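Local coordinates for protein D-hydantoinase (Ralstonia pickettii, PDB 1NFG) that probably catalyses the stereospecific hydrolysis of the cyclic amide bond of D-hydantoin derivatives, using two zinc ions per subunit, at residues R47-G52 with I390-P395; T75-A80 with S115-G120; V178-E183 with I233-V238; H264-T269 with V297-L302. All coordinates share one frame; numbering follows the deposited sequence.

Overall arrangement
Contact 1 (47-52 with 390-395) joins distant parts of the chain, and the other three lie within the loop it closes. Its centre is about 18 Å from that of contact 2, where helix 73-82 meets the chain entering strand 118-124. Contact 3 supplies zinc ligands His-181 and His-237. Its centre lies about 30 Å from that of contact 1, across the chain's centre. Contacts 3 and 4 have centres about 17 Å apart and touch directly: His-237 CB is 3.7 Å from Tyr-265 CE2. Contact 4 thus approaches the metal site through Tyr-265, whose side chain is about 7 Å from a zinc ion; the Thr-77 side chain of contact 2 is about 12 Å from that of zinc ligand His-59.

Contact 1: residues R47-G52 with I390-P395; sequences RYVFPG and IVLWDP
Phe-50 turns the edge of its ring toward the face of Trp-393, an offset edge-to-face pair with 5.3 Å between the Phe-50 ring centroid and that of the Trp-393 five-membered ring, planes 63° apart. Phe-50 CE2 leads, 3.5 Å from Trp-393 CB. The indole swings off the neighbouring strand because Trp-393 CG is anti to the backbone N (chi1 -155°), and meets Leu-344 and Met-345 of helix 343-352; Phe-50 packs on helix 358-372. Beneath, strand 48-58 pairs antiparallel with strand 390-400, joining parts far apart in sequence, away from the zinc site. Tyr-48 and Trp-393 form a hydrogen-bonded pair (Tyr-48 N to Trp-393 O 2.8 Å), as do Phe-50 and Val-391 (Phe-50 N to Val-391 O 2.9 Å). On the other face Val-49 CG2 lies 3.9 Å from Leu-392 CD2. Arg-47 buries the most surface through its aliphatic stem, with CG 4.1 Å from Asp-394 CA. Its NE stays 4.1 Å from Asp-394 OD2, beyond a salt bridge; NH1 pairs instead with Glu-437, and Asp-394 OD1 accepts from Glu-396 N. The chemistry implies that backbone bonds and apolar packing join the strands, while Arg-47 and Asp-394 may add a weak long-range attraction.

Contact 2: residues T75-A80 with S115-G120; sequences TATVAA and SAIDYG
In the TIM barrel of this amidohydrolase, helix 73-82 packs against the loop entering strand 118-124, with Thr-77 meeting Ala-116 at the centre. Ala-116 N donates an almost straight hydrogen bond to Thr-77 OG1 (2.9 Å, 172° at the hydrogen). That hydroxyl also bonds to Phe-73 O, one turn earlier in the helix, so one oxygen links the loop backbone to the helix backbone. With OG1 between the backbone N and the carbonyl carbon (chi1 51°), the methyl CG2 is left to face the loop's apolar side: Thr-77 CG2 is 3.9 Å from Ile-117 CG1. Two further contacts flank it. Val-78 CG2 touches Ala-116 CB at 3.8 Å, where Tyr-440 also packs, and Ala-80 CB meets Ile-117 CD1 at 3.6 Å, beside Ile-88 of strand 85-93. A helix laid against parallel strands, tied here by a threonine to the loop that leads into strand 118-124, is the helix-on-strand layering of an alpha/beta barrel.

Contact 3: residues V178-E183 with I233-V238; sequences VMVHAE and IYIVHV. With ZN (zinc ion), chain F.
His-181 and His-237 meet at one zinc ion. His-181 ND1 lies 2.4 Å and His-237 NE2 2.6 Å from the zinc, a water O is 2.2 Å from the same metal, and carboxylated Lys-148 completes the site. The two imidazoles are nearly perpendicular (88°), the edge of His-237 toward the face of His-181, with ring centroids 4.7 Å apart. The zinc lies in the plane of the His-237 ring. His-237 reaches it because CG sits between the backbone N and the carbonyl carbon (chi1 52°), which brings the ring end back toward His-181. In the second shell, Glu-260 accepts from His-237 N. Glu-183 OE1 accepts from His-181 NE2, though the placement of that carboxylate oxygen is less sure. Farther back, paired parallel strands 178-180 and 233-235 lead to both ligands, consistent with holding their spacing: Tyr-234 N donates to Val-178 O at 2.8 Å and Val-180 N to Tyr-234 O at 3.0 Å, followed by a weak bond from Val-236 N to Val-180 O at 3.3 Å. Met-179 SD makes an oblique Met-aromatic contact with Tyr-234. Metal-binding histidines at the C-terminal ends of parallel barrel strands typify the binuclear zinc centre of the amidohydrolase superfamily.

Contact 4: residues H264-T269 with V297-L302; sequences HYLYLT and VLWNAL
Leu-266, in the loop that follows barrel strand 257-262, fills the tight half of this contact, its two methyls parting between different residues of helix 292-303. CD1 sits over the face of Trp-299 in a CH-pi contact, 3.8 Å from the centroid of the Trp-299 six-membered ring and 19° off the normal. CD2 turns to the leucines, 3.6 Å from Leu-298 CB, and meets Leu-302 CD2 tip to tip at 3.9 Å. Leu-266 CG is anti to the carbonyl carbon (chi1 -58°), and the second torsion carries CD1 on in extension over the indole while CD2 branches off. Leu-298 reaches past Leu-266: its CD1 is 4.0 Å from Tyr-265 CB. The Tyr-265 ring leads away from the helix toward zinc ligand His-237, and its hydroxyl bonds to Pro-287 O.

The other side is looser and holds a bridging water. Leu-266 O and Trp-299 NE1 are 3.6 Å apart and not bonded directly. Water 2 fits between, donating to Leu-266 O at 2.9 Å and accepting from Trp-299 NE1 at 3.2 Å. Nearby, partly exposed Tyr-267 brings OH to the edge of the indole, 3.7 Å from Trp-299 CZ2, while hydrogen-bonding to Met-346 O. Arg-355 adds a cation-pi contact to Trp-299. Cohesion between loop and helix is therefore mainly apolar, and a single bridging water satisfies the indole N-H at the polar margin.

Contact 1: residues R47-G52 with I390-P395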
loop_
_atom_site.group_PDB
_atom_site.type_symbol
_atom_site.label_atom_id
_atom_site.label_comp_id
_atom_site.label_asym_id
_atom_site.label_seq_id
_atom_site.Cartn_x
_atom_site.Cartn_y
_atom_site.Cartn_z
ATOM N N ARG A 47 -44.293 -1.653 -11.376
ATOM C CA ARG A 47 -43.237 -0.655 -11.452
ATOM C C ARG A 47 -42.664 -0.277 -10.097
ATOM O O ARG A 47 -43.293 -0.473 -9.054
ATOM C CB ARG A 47 -43.758 0.595 -12.151
ATOM C CG ARG A 47 -44.077 0.389 -13.618
ATOM C CD ARG A 47 -44.665 1.650 -14.205
ATOM N NE ARG A 47 -44.831 1.568 -15.652
ATOM C CZ ARG A 47 -45.328 2.553 -16.394
ATOM N NH1 ARG A 47 -45.706 3.687 -15.817
ATOM N NH2 ARG A 47 -45.441 2.408 -17.710
ATOM N N TYR A 48 -41.448 0.254 -10.122
ATOM C CA TYR A 48 -40.787 0.684 -8.902
ATOM C C TYR A 48 -41.098 2.159 -8.679
ATOM O O TYR A 48 -41.245 2.928 -9.632
ATOM C CB TYR A 48 -39.266 0.513 -9.015
ATOM C CG TYR A 48 -38.756 -0.917 -9.042
ATOM C CD1 TYR A 48 -39.118 -1.832 -8.052
ATOM C CD2 TYR A 48 -37.859 -1.335 -10.023
ATOM C CE1 TYR A 48 -38.595 -3.123 -8.036
ATOM C CE2 TYR A 48 -37.328 -2.625 -10.017
ATOM C CZ TYR A 48 -37.700 -3.512 -9.020
ATOM O OH TYR A 48 -37.163 -4.781 -9.003
ATOM N N VAL A 49 -41.203 2.548 -7.417
ATOM C CA VAL A 49 -41.457 3.935 -7.064
ATOM C C VAL A 49 -40.173 4.404 -6.393
ATOM O O VAL A 49 -40.003 4.230 -5.182
ATOM C CB VAL A 49 -42.629 4.054 -6.062
ATOM C CG1 VAL A 49 -42.862 5.511 -5.694
ATOM C CG2 VAL A 49 -43.885 3.437 -6.657
ATOM N N PHE A 50 -39.270 4.980 -7.187
ATOM C CA PHE A 50 -37.975 5.469 -6.696
ATOM C C PHE A 50 -37.984 6.949 -6.345
ATOM O O PHE A 50 -38.808 7.714 -6.851
ATOM C CB PHE A 50 -36.887 5.327 -7.766
ATOM C CG PHE A 50 -36.504 3.919 -8.104
ATOM C CD1 PHE A 50 -36.201 2.996 -7.107
ATOM C CD2 PHE A 50 -36.335 3.550 -9.436
ATOM C CE1 PHE A 50 -35.724 1.718 -7.439
ATOM C CE2 PHE A 50 -35.859 2.280 -9.778
ATOM C CZ PHE A 50 -35.552 1.362 -8.778
ATOM N N PRO A 51 -37.063 7.375 -5.464
ATOM C CA PRO A 51 -36.997 8.795 -5.111
ATOM C C PRO A 51 -36.464 9.452 -6.393
ATOM O O PRO A 51 -35.810 8.784 -7.200
ATOM C CB PRO A 51 -35.957 8.823 -3.994
ATOM C CG PRO A 51 -36.144 7.515 -3.326
ATOM C CD PRO A 51 -36.298 6.563 -4.499
ATOM N N GLY A 52 -36.734 10.733 -6.607
ATOM C CA GLY A 52 -36.239 11.371 -7.819
ATOM C C GLY A 52 -34.721 11.472 -7.876
ATOM O O GLY A 52 -34.067 11.733 -6.862
ATOM N N ILE A 390 -40.641 12.087 -7.456
ATOM C CA ILE A 390 -40.724 10.660 -7.698
ATOM C C ILE A 390 -40.503 10.205 -9.131
ATOM O O ILE A 390 -40.781 10.937 -10.075
ATOM C CB ILE A 390 -42.110 10.167 -7.236
ATOM C CG1 ILE A 390 -42.250 10.405 -5.735
ATOM C CG2 ILE A 390 -42.316 8.700 -7.591
ATOM C CD1 ILE A 390 -43.639 10.143 -5.222
ATOM N N VAL A 391 -40.002 8.981 -9.276
ATOM C CA VAL A 391 -39.776 8.386 -10.584
ATOM C C VAL A 391 -40.426 7.019 -10.574
ATOM O O VAL A 391 -40.151 6.209 -9.686
ATOM C CB VAL A 391 -38.284 8.168 -10.890
ATOM C CG1 VAL A 391 -38.121 7.637 -12.311
ATOM C CG2 VAL A 391 -37.523 9.456 -10.706
ATOM N N LEU A 392 -41.295 6.767 -11.547
ATOM C CA LEU A 392 -41.958 5.477 -11.659
ATOM C C LEU A 392 -41.178 4.702 -12.709
ATOM O O LEU A 392 -41.250 4.993 -13.908
ATOM C CB LEU A 392 -43.421 5.661 -12.062
ATOM C CG LEU A 392 -44.204 6.519 -11.056
ATOM C CD1 LEU A 392 -45.682 6.455 -11.387
ATOM C CD2 LEU A 392 -43.956 6.028 -9.625
ATOM N N TRP A 393 -40.423 3.717 -12.228
ATOM C CA TRP A 393 -39.544 2.901 -13.055
ATOM C C TRP A 393 -40.138 1.573 -13.515
ATOM O O TRP A 393 -40.753 0.847 -12.736
ATOM C CB TRP A 393 -38.253 2.657 -12.266
ATOM C CG TRP A 393 -37.034 2.370 -13.092
ATOM C CD1 TRP A 393 -36.643 1.160 -13.597
ATOM C CD2 TRP A 393 -36.048 3.319 -13.515
ATOM N NE1 TRP A 393 -35.474 1.299 -14.308
ATOM C CE2 TRP A 393 -35.087 2.614 -14.273
ATOM C CE3 TRP A 393 -35.882 4.699 -13.325
ATOM C CZ2 TRP A 393 -33.975 3.245 -14.845
ATOM C CZ3 TRP A 393 -34.777 5.323 -13.893
ATOM C CH2 TRP A 393 -33.839 4.595 -14.643
ATOM N N ASP A 394 -39.953 1.271 -14.796
ATOM C CA ASP A 394 -40.431 0.019 -15.376
ATOM C C ASP A 394 -39.190 -0.850 -15.539
ATOM O O ASP A 394 -38.451 -0.707 -16.513
ATOM C CB ASP A 394 -41.051 0.260 -16.752
ATOM C CG ASP A 394 -41.666 -0.999 -17.343
ATOM O OD1 ASP A 394 -41.164 -2.109 -17.058
ATOM O OD2 ASP A 394 -42.650 -0.870 -18.103
ATOM N N PRO A 395 -38.945 -1.763 -14.588
ATOM C CA PRO A 395 -37.773 -2.642 -14.644
ATOM C C PRO A 395 -37.685 -3.583 -15.843
ATOM O O PRO A 395 -36.597 -4.040 -16.185
ATOM C CB PRO A 395 -37.850 -3.393 -13.318
ATOM C CG PRO A 395 -39.317 -3.491 -13.086
ATOM C CD PRO A 395 -39.794 -2.100 -13.434
#

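Contact 2: residues T75-A80 with S115-G120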
loop_
_atom_site.group_PDB
_atom_site.type_symbol
_atom_site.label_atom_id
_atom_site.label_comp_id
_atom_site.label_asym_id
_atom_site.label_seq_id
_atom_site.Cartn_x
_atom_site.Cartn_y
_atom_site.Cartn_z
ATOM N N THR A 75 -33.334 23.522 -21.690
ATOM C CA THR A 75 -33.227 22.290 -22.466
ATOM C C THR A 75 -32.644 21.135 -21.662
ATOM O O THR A 75 -33.018 19.981 -21.862
ATOM C CB THR A 75 -32.341 22.476 -23.714
ATOM O OG1 THR A 75 -31.075 23.026 -23.323
ATOM C CG2 THR A 75 -33.010 23.388 -24.714
ATOM N N ALA A 76 -31.719 21.440 -20.759
ATOM C CA ALA A 76 -31.093 20.396 -19.956
ATOM C C ALA A 76 -32.033 19.840 -18.891
ATOM O O ALA A 76 -32.213 18.623 -18.801
ATOM C CB ALA A 76 -29.812 20.927 -19.304
ATOM N N THR A 77 -32.626 20.726 -18.088
ATOM C CA THR A 77 -33.541 20.298 -17.031
ATOM C C THR A 77 -34.700 19.478 -17.579
ATOM O O THR A 77 -35.215 18.599 -16.896
ATOM C CB THR A 77 -34.113 21.491 -16.242
ATOM O OG1 THR A 77 -34.649 22.456 -17.154
ATOM C CG2 THR A 77 -33.030 22.130 -15.382
ATOM N N VAL A 78 -35.117 19.755 -18.807
ATOM C CA VAL A 78 -36.203 18.980 -19.382
ATOM C C VAL A 78 -35.697 17.566 -19.630
ATOM O O VAL A 78 -36.395 16.591 -19.341
ATOM C CB VAL A 78 -36.719 19.602 -20.712
ATOM C CG1 VAL A 78 -37.630 18.616 -21.454
ATOM C CG2 VAL A 78 -37.493 20.879 -20.408
ATOM N N ALA A 79 -34.480 17.458 -20.160
ATOM C CA ALA A 79 -33.881 16.155 -20.429
ATOM C C ALA A 79 -33.686 15.425 -19.099
ATOM O O ALA A 79 -33.937 14.223 -18.986
ATOM C CB ALA A 79 -32.547 16.326 -21.138
ATOM N N ALA A 80 -33.252 16.167 -18.087
ATOM C CA ALA A 80 -33.040 15.592 -16.772
ATOM C C ALA A 80 -34.327 14.925 -16.284
ATOM O O ALA A 80 -34.310 13.778 -15.829
ATOM C CB ALA A 80 -32.601 16.673 -15.793
ATOM N N SER A 115 -36.132 26.498 -15.335
ATOM C CA SER A 115 -35.785 25.123 -14.959
ATOM C C SER A 115 -36.993 24.212 -14.829
ATOM O O SER A 115 -37.906 24.497 -14.050
ATOM C CB SER A 115 -35.055 25.097 -13.620
ATOM O OG SER A 115 -33.826 25.781 -13.699
ATOM N N ALA A 116 -36.987 23.107 -15.570
ATOM C CA ALA A 116 -38.086 22.151 -15.502
ATOM C C ALA A 116 -38.096 21.459 -14.137
ATOM O O ALA A 116 -39.150 21.022 -13.670
ATOM C CB ALA A 116 -37.952 21.116 -16.606
ATOM N N ILE A 117 -36.923 21.373 -13.504
ATOM C CA ILE A 117 -36.777 20.719 -12.202
ATOM C C ILE A 117 -36.043 21.624 -11.219
ATOM O O ILE A 117 -35.485 22.650 -11.605
ATOM C CB ILE A 117 -35.980 19.399 -12.324
ATOM C CG1 ILE A 117 -34.525 19.718 -12.704
ATOM C CG2 ILE A 117 -36.628 18.492 -13.371
ATOM C CD1 ILE A 117 -33.620 18.511 -12.908
ATOM N N ASP A 118 -36.042 21.228 -9.947
ATOM C CA ASP A 118 -35.385 21.995 -8.894
ATOM C C ASP A 118 -33.868 22.000 -9.060
ATOM O O ASP A 118 -33.298 21.098 -9.682
ATOM C CB ASP A 118 -35.800 21.447 -7.523
ATOM C CG ASP A 118 -37.236 21.832 -7.155
ATOM O OD1 ASP A 118 -37.981 22.249 -8.066
ATOM O OD2 ASP A 118 -37.622 21.720 -5.970
ATOM N N TYR A 119 -33.216 23.023 -8.512
ATOM C CA TYR A 119 -31.770 23.158 -8.658
ATOM C C TYR A 119 -31.102 23.948 -7.539
ATOM O O TYR A 119 -31.718 24.817 -6.918
ATOM C CB TYR A 119 -31.466 23.840 -9.992
ATOM C CG TYR A 119 -32.101 25.209 -10.102
ATOM C CD1 TYR A 119 -31.506 26.327 -9.516
ATOM C CD2 TYR A 119 -33.349 25.371 -10.708
ATOM C CE1 TYR A 119 -32.142 27.572 -9.520
ATOM C CE2 TYR A 119 -33.995 26.610 -10.717
ATOM C CZ TYR A 119 -33.387 27.702 -10.119
ATOM O OH TYR A 119 -34.036 28.917 -10.106
ATOM N N GLY A 120 -29.833 23.625 -7.297
ATOM C CA GLY A 120 -29.036 24.303 -6.288
ATOM C C GLY A 120 -27.767 24.737 -7.002
ATOM O O GLY A 120 -27.614 24.434 -8.189
#

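Contact 3: residues V178-E183 with I233-V238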
loop_
_atom_site.group_PDB
_atom_site.type_symbol
_atom_site.label_atom_id
_atom_site.label_comp_id
_atom_site.label_asym_id
_atom_site.label_seq_id
_atom_site.Cartn_x
_atom_site.Cartn_y
_atom_site.Cartn_z
ATOM N N VAL A 178 -15.339 21.890 0.176
ATOM C CA VAL A 178 -14.555 22.209 -1.003
ATOM C C VAL A 178 -14.557 21.032 -1.979
ATOM O O VAL A 178 -14.332 19.892 -1.590
ATOM C CB VAL A 178 -13.095 22.545 -0.630
ATOM C CG1 VAL A 178 -12.280 22.784 -1.885
ATOM C CG2 VAL A 178 -13.058 23.769 0.265
ATOM N N MET A 179 -14.830 21.323 -3.244
ATOM C CA MET A 179 -14.841 20.320 -4.293
ATOM C C MET A 179 -13.658 20.649 -5.194
ATOM O O MET A 179 -13.302 21.820 -5.346
ATOM C CB MET A 179 -16.129 20.416 -5.096
ATOM C CG MET A 179 -17.379 20.275 -4.257
ATOM S SD MET A 179 -18.842 20.404 -5.282
ATOM C CE MET A 179 -19.204 22.061 -5.014
ATOM N N VAL A 180 -13.043 19.637 -5.796
ATOM C CA VAL A 180 -11.897 19.910 -6.644
ATOM C C VAL A 180 -11.718 18.995 -7.846
ATOM O O VAL A 180 -11.916 17.786 -7.763
ATOM C CB VAL A 180 -10.582 19.893 -5.814
ATOM C CG1 VAL A 180 -10.478 18.618 -5.032
ATOM C CG2 VAL A 180 -9.385 20.023 -6.727
ATOM N N HIS A 181 -11.358 19.610 -8.970
ATOM C CA HIS A 181 -11.069 18.906 -10.212
ATOM C C HIS A 181 -9.573 18.629 -10.049
ATOM O O HIS A 181 -8.758 19.546 -10.141
ATOM C CB HIS A 181 -11.316 19.838 -11.394
ATOM C CG HIS A 181 -10.846 19.298 -12.705
ATOM N ND1 HIS A 181 -11.714 18.894 -13.694
ATOM C CD2 HIS A 181 -9.599 19.113 -13.200
ATOM C CE1 HIS A 181 -11.024 18.487 -14.746
ATOM N NE2 HIS A 181 -9.737 18.610 -14.471
ATOM N N ALA A 182 -9.211 17.375 -9.792
ATOM C CA ALA A 182 -7.813 17.039 -9.552
ATOM C C ALA A 182 -6.993 16.452 -10.695
ATOM O O ALA A 182 -7.019 15.255 -10.965
ATOM C CB ALA A 182 -7.711 16.128 -8.323
ATOM N N GLU A 183 -6.250 17.324 -11.355
ATOM C CA GLU A 183 -5.353 16.936 -12.431
ATOM C C GLU A 183 -4.204 17.911 -12.329
ATOM O O GLU A 183 -4.414 19.068 -11.962
ATOM C CB GLU A 183 -6.003 17.103 -13.792
ATOM C CG GLU A 183 -6.716 15.897 -14.306
ATOM C CD GLU A 183 -7.245 16.152 -15.686
ATOM O OE1 GLU A 183 -7.877 17.209 -15.854
ATOM O OE2 GLU A 183 -7.037 15.323 -16.596
ATOM N N ILE A 233 -13.081 17.405 2.136
ATOM C CA ILE A 233 -12.896 17.742 0.733
ATOM C C ILE A 233 -13.630 16.711 -0.109
ATOM O O ILE A 233 -13.807 15.567 0.315
ATOM C CB ILE A 233 -11.395 17.769 0.360
ATOM C CG1 ILE A 233 -11.220 18.292 -1.060
ATOM C CG2 ILE A 233 -10.799 16.379 0.474
ATOM C CD1 ILE A 233 -9.791 18.597 -1.411
ATOM N N TYR A 234 -14.056 17.121 -1.299
ATOM C CA TYR A 234 -14.804 16.254 -2.190
ATOM C C TYR A 234 -14.124 16.194 -3.554
ATOM O O TYR A 234 -14.030 17.203 -4.249
ATOM C CB TYR A 234 -16.228 16.802 -2.306
ATOM C CG TYR A 234 -17.193 16.016 -3.171
ATOM C CD1 TYR A 234 -17.198 16.161 -4.556
ATOM C CD2 TYR A 234 -18.157 15.180 -2.591
ATOM C CE1 TYR A 234 -18.149 15.498 -5.348
ATOM C CE2 TYR A 234 -19.112 14.516 -3.368
ATOM C CZ TYR A 234 -19.103 14.682 -4.744
ATOM O OH TYR A 234 -20.052 14.052 -5.516
ATOM N N ILE A 235 -13.640 15.017 -3.936
ATOM C CA ILE A 235 -12.975 14.882 -5.217
ATOM C C ILE A 235 -13.986 14.500 -6.284
ATOM O O ILE A 235 -14.579 13.420 -6.235
ATOM C CB ILE A 235 -11.822 13.824 -5.170
ATOM C CG1 ILE A 235 -10.556 14.427 -4.556
ATOM C CG2 ILE A 235 -11.443 13.393 -6.589
ATOM C CD1 ILE A 235 -10.727 15.036 -3.208
ATOM N N VAL A 236 -14.187 15.396 -7.246
ATOM C CA VAL A 236 -15.126 15.134 -8.327
ATOM C C VAL A 236 -14.501 14.184 -9.338
ATOM O O VAL A 236 -13.281 14.086 -9.447
ATOM C CB VAL A 236 -15.563 16.443 -9.055
ATOM C CG1 VAL A 236 -16.138 17.426 -8.053
ATOM C CG2 VAL A 236 -14.387 17.060 -9.806
ATOM N N HIS A 237 -15.360 13.494 -10.076
ATOM C CA HIS A 237 -14.967 12.519 -11.082
ATOM C C HIS A 237 -13.663 11.736 -10.882
ATOM O O HIS A 237 -12.673 11.980 -11.569
ATOM C CB HIS A 237 -14.968 13.159 -12.481
ATOM C CG HIS A 237 -14.184 14.434 -12.581
ATOM N ND1 HIS A 237 -12.938 14.594 -12.014
ATOM C CD2 HIS A 237 -14.459 15.599 -13.217
ATOM C CE1 HIS A 237 -12.480 15.802 -12.295
ATOM N NE2 HIS A 237 -13.383 16.430 -13.023
ATOM N N VAL A 238 -13.663 10.805 -9.928
ATOM C CA VAL A 238 -12.509 9.932 -9.716
ATOM C C VAL A 238 -12.715 8.951 -10.860
ATOM O O VAL A 238 -13.767 8.319 -10.950
ATOM C CB VAL A 238 -12.590 9.172 -8.392
ATOM C CG1 VAL A 238 -11.514 8.100 -8.355
ATOM C CG2 VAL A 238 -12.414 10.142 -7.226
HETATM ZN ZN ZN F . -14.038 18.665 -14.181
HETATM O O HOH W 1 -14.674 18.148 -16.206
#

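Contact 4: residues H264-T269 with V297-L302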
loop_
_atom_site.group_PDB
_atom_site.type_symbol
_atom_site.label_atom_id
_atom_site.label_comp_id
_atom_site.label_asym_id
_atom_site.label_seq_id
_atom_site.Cartn_x
_atom_site.Cartn_y
_atom_site.Cartn_z
ATOM N N HIS A 264 -20.096 7.877 -17.467
ATOM C CA HIS A 264 -19.189 7.491 -18.551
ATOM C C HIS A 264 -17.886 6.813 -18.127
ATOM O O HIS A 264 -17.261 6.114 -18.924
ATOM C CB HIS A 264 -18.898 8.691 -19.472
ATOM C CG HIS A 264 -18.509 9.941 -18.746
ATOM N ND1 HIS A 264 -19.361 10.592 -17.881
ATOM C CD2 HIS A 264 -17.356 10.649 -18.746
ATOM C CE1 HIS A 264 -18.747 11.649 -17.376
ATOM N NE2 HIS A 264 -17.529 11.706 -17.884
ATOM N N TYR A 265 -17.479 7.005 -16.879
ATOM C CA TYR A 265 -16.259 6.374 -16.399
ATOM C C TYR A 265 -16.500 4.912 -16.027
ATOM O O TYR A 265 -15.580 4.209 -15.607
ATOM C CB TYR A 265 -15.700 7.153 -15.212
ATOM C CG TYR A 265 -15.228 8.526 -15.618
ATOM C CD1 TYR A 265 -14.223 8.682 -16.576
ATOM C CD2 TYR A 265 -15.805 9.674 -15.074
ATOM C CE1 TYR A 265 -13.807 9.943 -16.984
ATOM C CE2 TYR A 265 -15.394 10.944 -15.474
ATOM C CZ TYR A 265 -14.395 11.071 -16.429
ATOM O OH TYR A 265 -13.983 12.326 -16.822
ATOM N N LEU A 266 -17.740 4.460 -16.193
ATOM C CA LEU A 266 -18.105 3.077 -15.905
ATOM C C LEU A 266 -18.413 2.363 -17.218
ATOM O O LEU A 266 -18.712 1.169 -17.228
ATOM C CB LEU A 266 -19.357 3.020 -15.026
ATOM C CG LEU A 266 -19.366 3.705 -13.662
ATOM C CD1 LEU A 266 -20.767 3.635 -13.092
ATOM C CD2 LEU A 266 -18.372 3.033 -12.724
ATOM N N TYR A 267 -18.324 3.089 -18.327
ATOM C CA TYR A 267 -18.668 2.513 -19.614
ATOM C C TYR A 267 -17.750 2.818 -20.781
ATOM O O TYR A 267 -17.632 2.009 -21.699
ATOM C CB TYR A 267 -20.086 2.955 -19.991
ATOM C CG TYR A 267 -21.170 2.339 -19.138
ATOM C CD1 TYR A 267 -21.625 1.049 -19.392
ATOM C CD2 TYR A 267 -21.730 3.038 -18.069
ATOM C CE1 TYR A 267 -22.606 0.465 -18.612
ATOM C CE2 TYR A 267 -22.716 2.461 -17.276
ATOM C CZ TYR A 267 -23.150 1.170 -17.556
ATOM O OH TYR A 267 -24.124 0.574 -16.783
ATOM N N LEU A 268 -17.111 3.980 -20.769
ATOM C CA LEU A 268 -16.254 4.352 -21.886
ATOM C C LEU A 268 -14.772 4.141 -21.621
ATOM O O LEU A 268 -14.330 4.112 -20.474
ATOM C CB LEU A 268 -16.532 5.807 -22.269
ATOM C CG LEU A 268 -18.027 6.123 -22.440
ATOM C CD1 LEU A 268 -18.196 7.555 -22.895
ATOM C CD2 LEU A 268 -18.657 5.178 -23.452
ATOM N N THR A 269 -14.004 3.985 -22.692
ATOM C CA THR A 269 -12.563 3.771 -22.570
ATOM C C THR A 269 -11.828 4.658 -23.557
ATOM O O THR A 269 -12.407 5.098 -24.549
ATOM C CB THR A 269 -12.181 2.328 -22.884
ATOM O OG1 THR A 269 -12.424 2.075 -24.274
ATOM C CG2 THR A 269 -13.002 1.369 -22.039
ATOM N N VAL A 297 -12.752 -1.678 -11.219
ATOM C CA VAL A 297 -12.298 -1.043 -9.998
ATOM C C VAL A 297 -13.379 -0.133 -9.434
ATOM O O VAL A 297 -13.714 -0.214 -8.252
ATOM C CB VAL A 297 -11.016 -0.216 -10.252
ATOM C CG1 VAL A 297 -10.762 0.739 -9.098
ATOM C CG2 VAL A 297 -9.834 -1.150 -10.420
ATOM N N LEU A 298 -13.924 0.728 -10.292
ATOM C CA LEU A 298 -14.957 1.679 -9.891
ATOM C C LEU A 298 -16.249 0.989 -9.441
ATOM O O LEU A 298 -16.802 1.321 -8.381
ATOM C CB LEU A 298 -15.240 2.659 -11.038
ATOM C CG LEU A 298 -14.081 3.602 -11.400
ATOM C CD1 LEU A 298 -14.411 4.354 -12.678
ATOM C CD2 LEU A 298 -13.806 4.568 -10.246
ATOM N N TRP A 299 -16.736 0.041 -10.236
ATOM C CA TRP A 299 -17.942 -0.680 -9.855
ATOM C C TRP A 299 -17.736 -1.381 -8.512
ATOM O O TRP A 299 -18.636 -1.374 -7.676
ATOM C CB TRP A 299 -18.332 -1.708 -10.917
ATOM C CG TRP A 299 -19.099 -1.144 -12.102
ATOM C CD1 TRP A 299 -18.690 -1.120 -13.407
ATOM C CD2 TRP A 299 -20.429 -0.595 -12.092
ATOM N NE1 TRP A 299 -19.682 -0.601 -14.207
ATOM C CE2 TRP A 299 -20.759 -0.271 -13.425
ATOM C CE3 TRP A 299 -21.373 -0.351 -11.084
ATOM C CZ2 TRP A 299 -21.995 0.283 -13.780
ATOM C CZ3 TRP A 299 -22.605 0.203 -11.440
ATOM C CH2 TRP A 299 -22.900 0.511 -12.775
ATOM N N ASN A 300 -16.561 -1.978 -8.292
ATOM C CA ASN A 300 -16.300 -2.651 -7.020
ATOM C C ASN A 300 -16.334 -1.633 -5.906
ATOM O O ASN A 300 -16.884 -1.890 -4.837
ATOM C CB ASN A 300 -14.939 -3.361 -7.002
ATOM C CG ASN A 300 -14.924 -4.633 -7.849
ATOM O OD1 ASN A 300 -15.946 -5.317 -7.986
ATOM N ND2 ASN A 300 -13.758 -4.962 -8.408
ATOM N N ALA A 301 -15.744 -0.469 -6.159
ATOM C CA ALA A 301 -15.717 0.590 -5.163
ATOM C C ALA A 301 -17.146 1.013 -4.847
ATOM O O ALA A 301 -17.480 1.277 -3.692
ATOM C CB ALA A 301 -14.916 1.766 -5.674
ATOM N N LEU A 302 -17.989 1.078 -5.878
ATOM C CA LEU A 302 -19.392 1.451 -5.691
ATOM C C LEU A 302 -20.056 0.434 -4.770
ATOM O O LEU A 302 -20.637 0.796 -3.750
ATOM C CB LEU A 302 -20.131 1.466 -7.032
ATOM C CG LEU A 302 -20.469 2.769 -7.776
ATOM C CD1 LEU A 302 -19.954 3.981 -7.028
ATOM C CD2 LEU A 302 -19.897 2.701 -9.183
HETATM O O HOH W 2 -19.850 -1.503 -17.271
#